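Long-range contacts in putative hydantoin racemase (Klebsiella pneumoniae subsp. pneumoniae, PDB 3QVL), which racemises allantoin and probably also interconverts the D and L forms of other 5-monosubstituted hydantoins, as a member of the HyuE racemase family: residues Q5-N10 with E60-G65; V56-Q61 with L84-L89; A109-I114 with H137-H142; I144-L149 with G156-K161; L149-G154 with L180-M185. All coordinates share one frame; numbering follows the deposited sequence.

Interaction 1 (Q5-N10 with E60-G65). With 5HY ([(4R)-2,5-dioxoimidazolidin-4-yl]acetic acid), chain C.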
# COMPACT_ATOMS: atom_id res chain seq x y z
N GLN A 5 -12.32 -31.49 11.71
CA GLN A 5 -13.23 -31.61 10.58
C GLN A 5 -12.63 -30.91 9.37
O GLN A 5 -12.50 -29.69 9.35
CB GLN A 5 -14.60 -31.01 10.93
CG GLN A 5 -15.68 -31.28 9.89
CD GLN A 5 -16.92 -30.43 10.09
OE1 GLN A 5 -16.83 -29.24 10.41
NE2 GLN A 5 -18.08 -31.03 9.89
N VAL A 6 -12.25 -31.69 8.37
CA VAL A 6 -11.71 -31.14 7.13
C VAL A 6 -12.81 -31.09 6.08
O VAL A 6 -13.24 -32.12 5.56
CB VAL A 6 -10.48 -31.94 6.63
CG1 VAL A 6 -9.87 -31.27 5.41
CG2 VAL A 6 -9.43 -32.07 7.73
N ILE A 7 -13.27 -29.88 5.78
CA ILE A 7 -14.42 -29.67 4.90
C ILE A 7 -13.99 -29.34 3.48
O ILE A 7 -13.37 -28.31 3.23
CB ILE A 7 -15.34 -28.53 5.41
CG1 ILE A 7 -15.70 -28.74 6.89
CG2 ILE A 7 -16.59 -28.41 4.54
CD1 ILE A 7 -16.25 -27.50 7.57
N ASN A 8 -14.31 -30.24 2.55
CA ASN A 8 -14.26 -29.93 1.13
C ASN A 8 -15.51 -29.12 0.80
O ASN A 8 -16.62 -29.64 0.90
CB ASN A 8 -14.19 -31.21 0.29
CG ASN A 8 -14.19 -30.93 -1.21
OD1 ASN A 8 -13.94 -29.81 -1.65
ND2 ASN A 8 -14.48 -31.97 -1.99
N PRO A 9 -15.34 -27.84 0.42
CA PRO A 9 -16.48 -26.96 0.15
C PRO A 9 -17.27 -27.32 -1.11
O PRO A 9 -18.42 -26.89 -1.25
CB PRO A 9 -15.82 -25.58 0.00
CG PRO A 9 -14.55 -25.70 0.76
CD PRO A 9 -14.08 -27.08 0.43
N ASN A 10 -16.66 -28.07 -2.02
CA ASN A 10 -17.40 -28.60 -3.17
C ASN A 10 -17.95 -30.00 -2.89
O ASN A 10 -17.54 -30.65 -1.92
CB ASN A 10 -16.56 -28.56 -4.46
CG ASN A 10 -15.42 -29.56 -4.47
OD1 ASN A 10 -15.63 -30.77 -4.32
ND2 ASN A 10 -14.20 -29.06 -4.68
N GLU A 60 -22.99 -25.29 6.73
CA GLU A 60 -23.78 -26.49 7.05
C GLU A 60 -22.92 -27.54 7.74
O GLU A 60 -23.35 -28.18 8.71
CB GLU A 60 -24.42 -27.06 5.79
N GLN A 61 -21.69 -27.72 7.25
CA GLN A 61 -20.75 -28.67 7.84
C GLN A 61 -20.13 -28.16 9.15
O GLN A 61 -19.87 -28.95 10.06
CB GLN A 61 -19.67 -29.08 6.84
CG GLN A 61 -20.17 -29.96 5.69
CD GLN A 61 -20.91 -31.21 6.16
OE1 GLN A 61 -22.01 -31.50 5.68
NE2 GLN A 61 -20.33 -31.94 7.10
N ILE A 62 -19.89 -26.85 9.23
CA ILE A 62 -19.42 -26.21 10.46
C ILE A 62 -20.41 -26.47 11.60
O ILE A 62 -20.02 -26.84 12.71
CB ILE A 62 -19.20 -24.68 10.28
CG1 ILE A 62 -18.02 -24.39 9.33
CG2 ILE A 62 -19.01 -23.98 11.63
CD1 ILE A 62 -16.64 -24.68 9.90
N ARG A 63 -21.70 -26.28 11.29
CA ARG A 63 -22.79 -26.57 12.23
C ARG A 63 -22.73 -28.02 12.71
O ARG A 63 -22.82 -28.28 13.91
CB ARG A 63 -24.14 -26.25 11.57
CG ARG A 63 -25.36 -26.40 12.48
CD ARG A 63 -25.99 -27.78 12.37
NE ARG A 63 -26.50 -28.05 11.02
CZ ARG A 63 -26.59 -29.26 10.48
NH1 ARG A 63 -27.07 -29.38 9.24
NH2 ARG A 63 -26.21 -30.34 11.15
N ALA A 64 -22.58 -28.95 11.77
CA ALA A 64 -22.47 -30.38 12.08
C ALA A 64 -21.25 -30.68 12.94
O ALA A 64 -21.33 -31.45 13.90
CB ALA A 64 -22.45 -31.20 10.80
N GLY A 65 -20.12 -30.06 12.60
CA GLY A 65 -18.87 -30.23 13.34
C GLY A 65 -18.96 -29.74 14.78
O GLY A 65 -18.49 -30.41 15.70
C 5HY C . -10.28 -25.69 -4.89
N 5HY C . -11.85 -24.91 -6.39
O 5HY C . -9.30 -25.81 -4.16
CA 5HY C . -10.60 -24.46 -5.74
CB 5HY C . -9.50 -24.13 -6.77
CG 5HY C . -8.98 -25.31 -7.61
OAB 5HY C . -13.15 -26.74 -6.25
NAF 5HY C . -11.24 -26.59 -5.05
CAI 5HY C . -12.15 -26.12 -5.91
OD1 5HY C . -8.25 -25.01 -8.58
OD2 5HY C . -9.30 -26.47 -7.29
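Gln61 of helix 48-68 meets strand 2-7 with both its side chain and its carbonyl. Its CB rests on the end of Ile7, 3.8 Å from Ile7 CD1, while Ile7 CG2 lies against the same carbon from the other branch. The backbone O of Gln61 takes a hydrogen bond from Gln5 NE2 at 2.7 Å. Gln5 spans the gap between strand and helix because its chain is stretched out, CG opposite the backbone N (chi1 -171°). The donor arrives from above the carbonyl plane, 46° out of it, yet the oxygen lies almost in the plane of the Gln5 amide. Ile62 starts off away from the strand, but its CD1 returns to 3.7 Å from Ile7 CD1, the two side chains crossing at about a right angle. Gly65 closes the helical turn, its N donating to the same Gln61 O at 2.8 Å from the opposite face; lacking a side chain, it leaves room for Gln5 CD 3.8 Å from Gly65 CA. Beyond the strand, Asn8 OD1 forms an Asx turn with Asn10 N, and Asn10 ND2 reaches the ligand oxygen OAB at 3.0 Å. Since Gln5 OE1 is also hydrogen-bonded to His73 ND1 of the next strand, both ends of this buried amide are used, which should fix its orientation and pin the helix to the sheet.

Interaction 2 (V56-Q61 with L84-L89)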
# COMPACT_ATOMS: atom_id res chain seq x y z
N VAL A 56 -22.02 -21.40 1.97
CA VAL A 56 -23.17 -21.89 2.74
C VAL A 56 -23.03 -23.39 3.04
O VAL A 56 -23.39 -23.84 4.13
CB VAL A 56 -24.52 -21.55 2.04
CG1 VAL A 56 -25.68 -22.32 2.66
CG2 VAL A 56 -24.78 -20.06 2.12
N GLY A 57 -22.50 -24.14 2.08
CA GLY A 57 -22.20 -25.56 2.27
C GLY A 57 -21.18 -25.79 3.37
O GLY A 57 -21.31 -26.75 4.14
N VAL A 58 -20.18 -24.92 3.44
CA VAL A 58 -19.20 -24.93 4.52
C VAL A 58 -19.89 -24.74 5.87
O VAL A 58 -19.65 -25.49 6.82
CB VAL A 58 -18.10 -23.85 4.32
CG1 VAL A 58 -17.28 -23.64 5.59
CG2 VAL A 58 -17.19 -24.22 3.16
N LEU A 59 -20.78 -23.74 5.95
CA LEU A 59 -21.51 -23.42 7.18
C LEU A 59 -22.38 -24.57 7.67
O LEU A 59 -22.49 -24.79 8.88
CB LEU A 59 -22.36 -22.15 6.99
CG LEU A 59 -21.61 -20.83 6.82
CD1 LEU A 59 -22.59 -19.70 6.52
CD2 LEU A 59 -20.78 -20.49 8.05
N GLU A 60 -22.99 -25.29 6.73
CA GLU A 60 -23.78 -26.49 7.05
C GLU A 60 -22.92 -27.54 7.74
O GLU A 60 -23.35 -28.18 8.71
CB GLU A 60 -24.42 -27.06 5.79
N GLN A 61 -21.69 -27.72 7.25
CA GLN A 61 -20.75 -28.67 7.84
C GLN A 61 -20.13 -28.16 9.15
O GLN A 61 -19.87 -28.95 10.06
CB GLN A 61 -19.67 -29.08 6.84
CG GLN A 61 -20.17 -29.96 5.69
CD GLN A 61 -20.91 -31.21 6.16
OE1 GLN A 61 -22.01 -31.50 5.68
NE2 GLN A 61 -20.33 -31.94 7.10
N LEU A 84 -14.59 -16.36 7.33
CA LEU A 84 -14.96 -15.52 8.48
C LEU A 84 -16.36 -15.85 9.01
O LEU A 84 -16.61 -15.75 10.21
CB LEU A 84 -14.82 -14.03 8.14
CG LEU A 84 -13.41 -13.54 7.77
CD1 LEU A 84 -13.40 -12.04 7.52
CD2 LEU A 84 -12.38 -13.92 8.83
N ALA A 85 -17.25 -16.25 8.10
CA ALA A 85 -18.58 -16.74 8.48
C ALA A 85 -18.46 -18.00 9.33
O ALA A 85 -19.16 -18.14 10.34
CB ALA A 85 -19.41 -17.02 7.23
N ALA A 86 -17.56 -18.90 8.93
CA ALA A 86 -17.30 -20.14 9.66
C ALA A 86 -16.70 -19.88 11.04
O ALA A 86 -17.03 -20.57 12.00
CB ALA A 86 -16.39 -21.05 8.85
N ARG A 87 -15.82 -18.89 11.12
CA ARG A 87 -15.18 -18.52 12.39
C ARG A 87 -16.18 -17.95 13.40
O ARG A 87 -16.01 -18.13 14.60
CB ARG A 87 -14.02 -17.55 12.16
CG ARG A 87 -12.80 -18.23 11.57
CD ARG A 87 -11.63 -17.29 11.38
NE ARG A 87 -10.49 -18.01 10.84
CZ ARG A 87 -9.35 -17.45 10.45
NH1 ARG A 87 -9.17 -16.14 10.53
NH2 ARG A 87 -8.37 -18.22 9.98
N GLU A 88 -17.21 -17.28 12.89
CA GLU A 88 -18.30 -16.78 13.73
C GLU A 88 -19.12 -17.94 14.30
O GLU A 88 -19.42 -17.96 15.49
CB GLU A 88 -19.20 -15.83 12.95
CG GLU A 88 -18.59 -14.47 12.67
CD GLU A 88 -19.58 -13.50 12.03
OE1 GLU A 88 -20.70 -13.92 11.67
OE2 GLU A 88 -19.24 -12.31 11.89
N LEU A 89 -19.47 -18.89 13.44
CA LEU A 89 -20.33 -20.01 13.82
C LEU A 89 -19.62 -21.04 14.70
O LEU A 89 -20.20 -21.54 15.66
CB LEU A 89 -20.93 -20.69 12.57
CG LEU A 89 -22.01 -21.76 12.75
CD1 LEU A 89 -23.24 -21.21 13.46
CD2 LEU A 89 -22.39 -22.37 11.41
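Leu59 and Ala85 bring two helices together through van der Waals packing, with no hydrogen bond between the segments. The short axes run nearly parallel, 9.6 Å apart at a crossing angle of -21°. Among the methyl contacts, Leu59 leads: its CD2 sits 3.8 Å from Ala85 CB and, with CG anti to the carbonyl carbon (chi1 -68°), reaches over to the facing helix. Leu59 CD2 also touches Leu89 CD2, at 4.2 Å, and Val58 CG1 comes to 4.3 Å from Ala86 CB, a looser pairing. A second kind of contact sets side chain against backbone. Leu59 CD2 lies 3.6 Å from Ala85 C, where the small alanines leave the main chain within reach. In return Leu89 sends CD2 to 3.5 Å from Leu59 O, so a methyl of one helix lies against a backbone oxygen of the other. The charged ends of Glu88 and Arg87 find partners away from the seam, in part on other subunits. Glu88 forms a salt bridge with Arg120 of the second subunit and takes hydrogen bonds from the backbone N atoms of His48 and Phe49 of that subunit, while Arg87 pairs with Glu99 of its own chain and with Thr106 O of the third subunit. Val58 and Ala86 both rest on Ile75 of strand 72-75. Two near-parallel helices, the one before and the one after a strand, packed side by side on one face of a parallel sheet, make a layer characteristic of the alpha/beta domains of the Asp/Glu racemase fold.

Interaction 3 (A109-I114 with H137-H142)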
# COMPACT_ATOMS: atom_id res chain seq x y z
N ALA A 109 10.52 -19.42 2.58
CA ALA A 109 11.01 -18.70 1.40
C ALA A 109 10.70 -17.21 1.51
O ALA A 109 9.77 -16.81 2.22
CB ALA A 109 10.41 -19.27 0.13
N THR A 110 11.48 -16.39 0.81
CA THR A 110 11.23 -14.95 0.76
C THR A 110 9.98 -14.65 -0.07
O THR A 110 9.14 -13.85 0.33
CB THR A 110 12.43 -14.16 0.18
OG1 THR A 110 12.77 -14.68 -1.11
CG2 THR A 110 13.64 -14.26 1.11
N ARG A 111 9.88 -15.31 -1.22
CA ARG A 111 8.73 -15.16 -2.11
C ARG A 111 8.29 -16.51 -2.67
O ARG A 111 9.10 -17.42 -2.84
CB ARG A 111 9.03 -14.18 -3.24
CG ARG A 111 9.32 -12.75 -2.79
CD ARG A 111 9.24 -11.76 -3.95
NE ARG A 111 10.17 -12.11 -5.02
CZ ARG A 111 10.15 -11.57 -6.24
NH1 ARG A 111 11.04 -11.95 -7.15
NH2 ARG A 111 9.24 -10.66 -6.56
N PHE A 112 7.00 -16.62 -2.97
CA PHE A 112 6.43 -17.85 -3.52
C PHE A 112 5.65 -17.60 -4.81
O PHE A 112 5.22 -16.47 -5.08
CB PHE A 112 5.53 -18.54 -2.48
CG PHE A 112 4.34 -17.72 -2.04
CD1 PHE A 112 3.14 -17.78 -2.75
CD2 PHE A 112 4.42 -16.91 -0.92
CE1 PHE A 112 2.04 -17.03 -2.35
CE2 PHE A 112 3.32 -16.15 -0.51
CZ PHE A 112 2.13 -16.21 -1.22
N SER A 113 5.47 -18.66 -5.59
CA SER A 113 4.60 -18.62 -6.76
C SER A 113 3.40 -19.53 -6.55
O SER A 113 3.52 -20.61 -5.96
CB SER A 113 5.37 -19.05 -8.01
OG SER A 113 6.41 -18.13 -8.31
N ILE A 114 2.24 -19.09 -7.02
CA ILE A 114 1.01 -19.88 -6.93
C ILE A 114 0.74 -20.59 -8.26
O ILE A 114 0.84 -19.98 -9.33
CB ILE A 114 -0.21 -19.02 -6.51
CG1 ILE A 114 -0.02 -18.47 -5.09
CG2 ILE A 114 -1.52 -19.82 -6.60
CD1 ILE A 114 -1.01 -17.38 -4.69
N HIS A 137 4.76 -10.88 -0.94
CA HIS A 137 5.44 -12.17 -0.82
C HIS A 137 5.16 -13.11 -1.99
O HIS A 137 5.79 -14.17 -2.10
CB HIS A 137 5.07 -12.85 0.50
CG HIS A 137 5.68 -12.20 1.70
ND1 HIS A 137 5.18 -11.04 2.25
CD2 HIS A 137 6.74 -12.55 2.47
CE1 HIS A 137 5.91 -10.70 3.30
NE2 HIS A 137 6.86 -11.60 3.45
N CYS A 138 4.23 -12.73 -2.86
CA CYS A 138 3.90 -13.55 -4.03
C CYS A 138 4.54 -12.99 -5.29
O CYS A 138 4.18 -11.91 -5.76
CB CYS A 138 2.38 -13.67 -4.20
SG CYS A 138 1.89 -14.77 -5.55
N ALA A 139 5.48 -13.75 -5.84
CA ALA A 139 6.22 -13.36 -7.04
C ALA A 139 5.34 -13.42 -8.29
O ALA A 139 5.41 -12.52 -9.14
CB ALA A 139 7.46 -14.23 -7.21
N ALA A 140 4.53 -14.47 -8.40
CA ALA A 140 3.66 -14.67 -9.56
C ALA A 140 2.52 -15.64 -9.26
O ALA A 140 2.61 -16.46 -8.34
CB ALA A 140 4.46 -15.15 -10.76
N LEU A 141 1.45 -15.54 -10.05
CA LEU A 141 0.33 -16.47 -9.98
C LEU A 141 0.13 -17.09 -11.36
O LEU A 141 0.13 -16.38 -12.37
CB LEU A 141 -0.95 -15.77 -9.54
CG LEU A 141 -1.04 -15.12 -8.16
CD1 LEU A 141 -0.53 -13.68 -8.20
CD2 LEU A 141 -2.48 -15.14 -7.68
N HIS A 142 -0.03 -18.41 -11.40
CA HIS A 142 -0.20 -19.13 -12.65
C HIS A 142 -1.37 -20.10 -12.60
O HIS A 142 -1.73 -20.60 -11.53
CB HIS A 142 1.06 -19.91 -13.01
CG HIS A 142 2.33 -19.12 -12.92
ND1 HIS A 142 2.60 -18.05 -13.75
CD2 HIS A 142 3.41 -19.25 -12.11
CE1 HIS A 142 3.79 -17.56 -13.45
NE2 HIS A 142 4.30 -18.26 -12.45
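Phe112-Ile114 and Cys138-His142 run as neighbouring parallel strands, their short axes 4.7 Å apart at closest and 14° from parallel, the two strands of the beta-alpha-beta unit that passes through helix 122-132. Phe112 N donates to His137 O at 2.9 Å and Ala139 N to Phe112 O at 2.8 Å; the ladder resumes with Ile114 N to Ala140 O and His142 N to Ile114 O. Three steps from Cys138 to Leu141 thus face two from Phe112 to Ile114. The extra residue makes a beta bulge, with Ala139 in helical backbone angles, and Ala140 N is buried there with no partner. Phe112 holds CG between its backbone N and carbonyl carbon (chi1 62°), which brings the ring over the neighbouring strand. Cys138 CA stands over its face, 4.2 Å from the ring centroid, as a CH-pi contact, while the sulfur approaches obliquely. At the bulge, Ala139 CB sits over one face of the Arg111 guanidinium, 3.9 Å from Arg111 CZ; Arg111 NH1 is hydrogen-bonded to Gly174 O. Asp173, just past helix 157-172, ties Ser113 OG and His142 NE2 together, and Ser113 OG is also hydrogen-bonded to Ser175 OG. Ile114 and Leu141 lie side by side and point the same way; Ile114 CD1 touches Leu141 CD2 and, at the same distance of 4.0 Å, Cys138 SG.

Interaction 4 (I144-L149 with G156-K161). With 5HY ([(4R)-2,5-dioxoimidazolidin-4-yl]acetic acid), chain C.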
# COMPACT_ATOMS: atom_id res chain seq x y z
N ILE A 144 -2.90 -23.63 -14.81
CA ILE A 144 -2.56 -24.67 -15.79
C ILE A 144 -3.58 -24.76 -16.93
O ILE A 144 -3.40 -25.53 -17.88
CB ILE A 144 -2.35 -26.07 -15.14
CG1 ILE A 144 -3.61 -26.55 -14.41
CG2 ILE A 144 -1.13 -26.04 -14.20
CD1 ILE A 144 -3.64 -28.04 -14.12
N ASP A 145 -4.65 -23.96 -16.82
CA ASP A 145 -5.69 -23.84 -17.85
C ASP A 145 -6.48 -25.12 -18.10
O ASP A 145 -6.68 -25.54 -19.25
CB ASP A 145 -5.12 -23.26 -19.16
N LEU A 146 -6.93 -25.75 -17.02
CA LEU A 146 -7.82 -26.90 -17.09
C LEU A 146 -8.96 -26.74 -16.08
O LEU A 146 -8.80 -26.00 -15.11
CB LEU A 146 -7.06 -28.21 -16.82
CG LEU A 146 -6.11 -28.76 -17.89
CD1 LEU A 146 -5.41 -30.00 -17.36
CD2 LEU A 146 -6.83 -29.07 -19.19
N PRO A 147 -10.11 -27.41 -16.31
CA PRO A 147 -11.16 -27.42 -15.30
C PRO A 147 -10.64 -28.02 -13.99
O PRO A 147 -9.75 -28.87 -14.02
CB PRO A 147 -12.22 -28.34 -15.90
CG PRO A 147 -12.01 -28.24 -17.37
CD PRO A 147 -10.53 -28.10 -17.55
N VAL A 148 -11.18 -27.55 -12.87
CA VAL A 148 -10.76 -28.01 -11.54
C VAL A 148 -10.79 -29.54 -11.42
O VAL A 148 -9.86 -30.14 -10.88
CB VAL A 148 -11.62 -27.34 -10.43
CG1 VAL A 148 -11.49 -28.06 -9.10
CG2 VAL A 148 -11.23 -25.87 -10.28
N LEU A 149 -11.85 -30.16 -11.94
CA LEU A 149 -12.05 -31.60 -11.81
C LEU A 149 -11.14 -32.45 -12.72
O LEU A 149 -11.15 -33.68 -12.62
CB LEU A 149 -13.52 -31.97 -12.02
CG LEU A 149 -14.50 -31.45 -10.95
CD1 LEU A 149 -15.94 -31.70 -11.37
CD2 LEU A 149 -14.22 -32.08 -9.59
N GLY A 156 -3.94 -37.96 -15.64
CA GLY A 156 -2.61 -37.54 -15.19
C GLY A 156 -2.11 -36.30 -15.91
O GLY A 156 -0.98 -35.86 -15.68
N LEU A 157 -2.94 -35.74 -16.79
CA LEU A 157 -2.59 -34.56 -17.58
C LEU A 157 -2.42 -33.32 -16.70
O LEU A 157 -1.44 -32.58 -16.85
CB LEU A 157 -3.64 -34.31 -18.67
CG LEU A 157 -3.48 -33.09 -19.58
CD1 LEU A 157 -2.27 -33.21 -20.51
CD2 LEU A 157 -4.75 -32.86 -20.39
N ALA A 158 -3.38 -33.09 -15.81
CA ALA A 158 -3.34 -31.95 -14.89
C ALA A 158 -2.12 -32.01 -13.98
O ALA A 158 -1.45 -31.00 -13.77
CB ALA A 158 -4.62 -31.89 -14.06
N GLN A 159 -1.83 -33.21 -13.47
CA GLN A 159 -0.67 -33.45 -12.60
C GLN A 159 0.65 -33.14 -13.30
O GLN A 159 1.56 -32.56 -12.70
CB GLN A 159 -0.68 -34.89 -12.08
CG GLN A 159 -1.70 -35.17 -10.97
CD GLN A 159 -3.14 -35.28 -11.47
OE1 GLN A 159 -3.40 -35.39 -12.67
NE2 GLN A 159 -4.09 -35.27 -10.54
N GLU A 160 0.76 -33.54 -14.57
CA GLU A 160 1.95 -33.26 -15.38
C GLU A 160 2.08 -31.77 -15.69
O GLU A 160 3.18 -31.22 -15.67
CB GLU A 160 1.94 -34.09 -16.67
CG GLU A 160 3.15 -33.88 -17.60
CD GLU A 160 4.50 -34.15 -16.92
OE1 GLU A 160 4.59 -35.06 -16.07
OE2 GLU A 160 5.47 -33.44 -17.26
N LYS A 161 0.94 -31.12 -15.96
CA LYS A 161 0.91 -29.68 -16.20
C LYS A 161 1.32 -28.86 -14.98
O LYS A 161 1.98 -27.83 -15.11
CB LYS A 161 -0.48 -29.25 -16.69
CG LYS A 161 -0.66 -29.35 -18.19
CD LYS A 161 -2.07 -28.97 -18.60
CE LYS A 161 -2.12 -28.44 -20.03
NZ LYS A 161 -1.62 -27.04 -20.12
C 5HY C . -10.28 -25.69 -4.89
N 5HY C . -11.85 -24.91 -6.39
O 5HY C . -9.30 -25.81 -4.16
CA 5HY C . -10.60 -24.46 -5.74
CB 5HY C . -9.50 -24.13 -6.77
CG 5HY C . -8.98 -25.31 -7.61
OAB 5HY C . -13.15 -26.74 -6.25
NAF 5HY C . -11.24 -26.59 -5.05
CAI 5HY C . -12.15 -26.12 -5.91
OD1 5HY C . -8.25 -25.01 -8.58
OD2 5HY C . -9.30 -26.47 -7.29
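Ile144 O receives a hydrogen bond of 3.2 Å from Lys161 NZ, the ammonium lying 16° from the carbonyl plane. The bond spans a beta-loop-alpha connection of the racemase fold, in which the chain leaves strand 138-143, passes the ligand and enters helix 157-172. Lys161 runs extended and then bends at its last torsion (chi4 -77°), bringing NZ back to the loop. Its aliphatic part is used as well: Lys161 CD lies 3.7 Å from Leu146 CD1, the two side chains crossing at about a right angle. Leu146 CD1 in turn rests against the first turn of the helix, 3.9 Å from Ala158 CB and 4.2 Å from CD2 of Leu157. Ile144 reaches the same alanine with the end of its longer branch, CD1 4.0 Å from Ala158 CB, while CG2 lies by the Lys161 carbonyl. Further along the loop Val148 turns to the pocket, and its backbone N is hydrogen-bonded to Glu46. Both its methyls touch the acetate arm of the bound acid: Val148 CG2 is 3.5 Å from the carboxylate carbon CG, and Val148 CG1 is 3.3 Å from OD2.

Interaction 5 (L149-G154 with L180-M185). Unlike the reference sequence in segment 180-185: Ser182 (reference Cys). With 5HY ([(4R)-2,5-dioxoimidazolidin-4-yl]acetic acid), chain C.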
# COMPACT_ATOMS: atom_id res chain seq x y z
N LEU A 149 -11.85 -30.16 -11.94
CA LEU A 149 -12.05 -31.60 -11.81
C LEU A 149 -11.14 -32.45 -12.72
O LEU A 149 -11.15 -33.68 -12.62
CB LEU A 149 -13.52 -31.97 -12.02
CG LEU A 149 -14.50 -31.45 -10.95
CD1 LEU A 149 -15.94 -31.70 -11.37
CD2 LEU A 149 -14.22 -32.08 -9.59
N ALA A 150 -10.36 -31.80 -13.57
CA ALA A 150 -9.36 -32.49 -14.40
C ALA A 150 -8.31 -33.18 -13.54
O ALA A 150 -7.69 -34.16 -13.98
CB ALA A 150 -8.71 -31.52 -15.38
N LEU A 151 -8.11 -32.68 -12.33
CA LEU A 151 -7.20 -33.29 -11.36
C LEU A 151 -7.70 -34.65 -10.88
O LEU A 151 -6.93 -35.45 -10.33
CB LEU A 151 -6.98 -32.36 -10.16
CG LEU A 151 -6.12 -31.11 -10.38
CD1 LEU A 151 -6.47 -30.03 -9.38
CD2 LEU A 151 -4.63 -31.45 -10.32
N GLU A 152 -8.99 -34.92 -11.09
CA GLU A 152 -9.62 -36.16 -10.65
C GLU A 152 -10.07 -37.06 -11.80
O GLU A 152 -10.76 -38.06 -11.57
CB GLU A 152 -10.81 -35.85 -9.73
CG GLU A 152 -10.48 -35.04 -8.47
CD GLU A 152 -9.72 -35.83 -7.41
OE1 GLU A 152 -9.64 -37.07 -7.51
OE2 GLU A 152 -9.21 -35.19 -6.47
N ASP A 153 -9.69 -36.72 -13.03
CA ASP A 153 -10.17 -37.46 -14.21
C ASP A 153 -9.33 -38.68 -14.59
O ASP A 153 -9.65 -39.38 -15.56
CB ASP A 153 -10.41 -36.52 -15.41
CG ASP A 153 -9.13 -36.05 -16.08
OD1 ASP A 153 -9.23 -35.19 -16.99
OD2 ASP A 153 -8.02 -36.51 -15.73
N GLY A 154 -8.26 -38.92 -13.84
CA GLY A 154 -7.44 -40.12 -13.99
C GLY A 154 -6.42 -40.12 -15.11
O GLY A 154 -5.62 -41.05 -15.22
N LEU A 180 0.61 -24.64 -3.96
CA LEU A 180 -0.38 -25.33 -4.78
C LEU A 180 -1.75 -24.70 -4.57
O LEU A 180 -2.20 -24.54 -3.43
CB LEU A 180 -0.41 -26.83 -4.45
CG LEU A 180 0.88 -27.63 -4.72
CD1 LEU A 180 0.78 -29.02 -4.11
CD2 LEU A 180 1.20 -27.71 -6.21
N GLY A 181 -2.40 -24.33 -5.67
CA GLY A 181 -3.63 -23.55 -5.62
C GLY A 181 -4.91 -24.35 -5.79
O GLY A 181 -5.89 -23.85 -6.36
N SER A 182 -4.91 -25.58 -5.28
CA SER A 182 -6.08 -26.46 -5.38
C SER A 182 -6.08 -27.54 -4.30
O SER A 182 -5.03 -28.08 -3.96
CB SER A 182 -6.12 -27.14 -6.76
OG SER A 182 -7.21 -28.04 -6.85
N GLY A 183 -7.27 -27.83 -3.78
CA GLY A 183 -7.46 -28.97 -2.89
C GLY A 183 -7.21 -30.28 -3.61
O GLY A 183 -6.84 -31.28 -2.99
N GLY A 184 -7.42 -30.28 -4.92
CA GLY A 184 -7.17 -31.45 -5.77
C GLY A 184 -5.70 -31.73 -6.02
O GLY A 184 -5.36 -32.81 -6.51
N MET A 185 -4.84 -30.77 -5.70
CA MET A 185 -3.39 -30.92 -5.86
C MET A 185 -2.72 -31.38 -4.56
O MET A 185 -1.50 -31.56 -4.52
CB MET A 185 -2.76 -29.59 -6.29
CG MET A 185 -3.12 -29.14 -7.69
SD MET A 185 -2.43 -27.51 -8.05
CE MET A 185 -3.41 -27.03 -9.47
C 5HY C . -10.28 -25.69 -4.89
N 5HY C . -11.85 -24.91 -6.39
O 5HY C . -9.30 -25.81 -4.16
CA 5HY C . -10.60 -24.46 -5.74
CB 5HY C . -9.50 -24.13 -6.77
CG 5HY C . -8.98 -25.31 -7.61
OAB 5HY C . -13.15 -26.74 -6.25
NAF 5HY C . -11.24 -26.59 -5.05
CAI 5HY C . -12.15 -26.12 -5.91
OD1 5HY C . -8.25 -25.01 -8.58
OD2 5HY C . -9.30 -26.47 -7.29
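Leu151 is the tight side of this contact, wedging both methyls into the turn around Ser182-Met185. Its CD1 comes to 3.3 Å from Ser182 OG and 3.8 Å from Gly184 C, where the bare glycine lets the leucine sit against the main chain. The other branch, Leu151 CD2, lies 3.8 Å from Met185 CG. In the deposited chain residue 182 is serine where the reference has cysteine; its OG is anti to the backbone N (chi1 177°). That hydroxyl donates to OD2 of the ligand at 2.7 Å and accepts from Gly184 N at 3.0 Å, an ST turn. Leu151 thus lies behind Ser182, a residue of the ligand pocket. Gly183 N adds a bond of 2.9 Å to the ligand oxygen O. The loose side belongs to Glu152, whose OE2 stays 4.3 Å from Gly184 CA and is hydrogen-bonded instead to Thr18 of helix 13-26; the chain then runs out through the exposed Asp153 and Gly154. Leu151 and Met185 both touch Thr117, just past strand 112-116, while helix 157-172 flanks them through Ala158 and Val162.

Overall arrangement
Interactions 1 and 2 share helix 48-68 and are buried: in interaction 1 it is held to a strand by a hydrogen bond from a glutamine amide and by isoleucines, in interaction 2 to another helix by van der Waals packing without hydrogen bonds. Interaction 3, about 29 Å from both, centre to centre, is a partly buried backbone ladder in the second parallel sheet. Interactions 4 and 5 overlap at Leu149 and touch through Ala158 and Leu151 and a probable hydrogen bond from Gln159 to Leu151 O; the first is more open, the second buried. Interactions 1, 4 and 5 all reach the ligand, by an asparagine amide, valine methyls, and hydroxyl and backbone N, so the pocket draws on both sheets' loops.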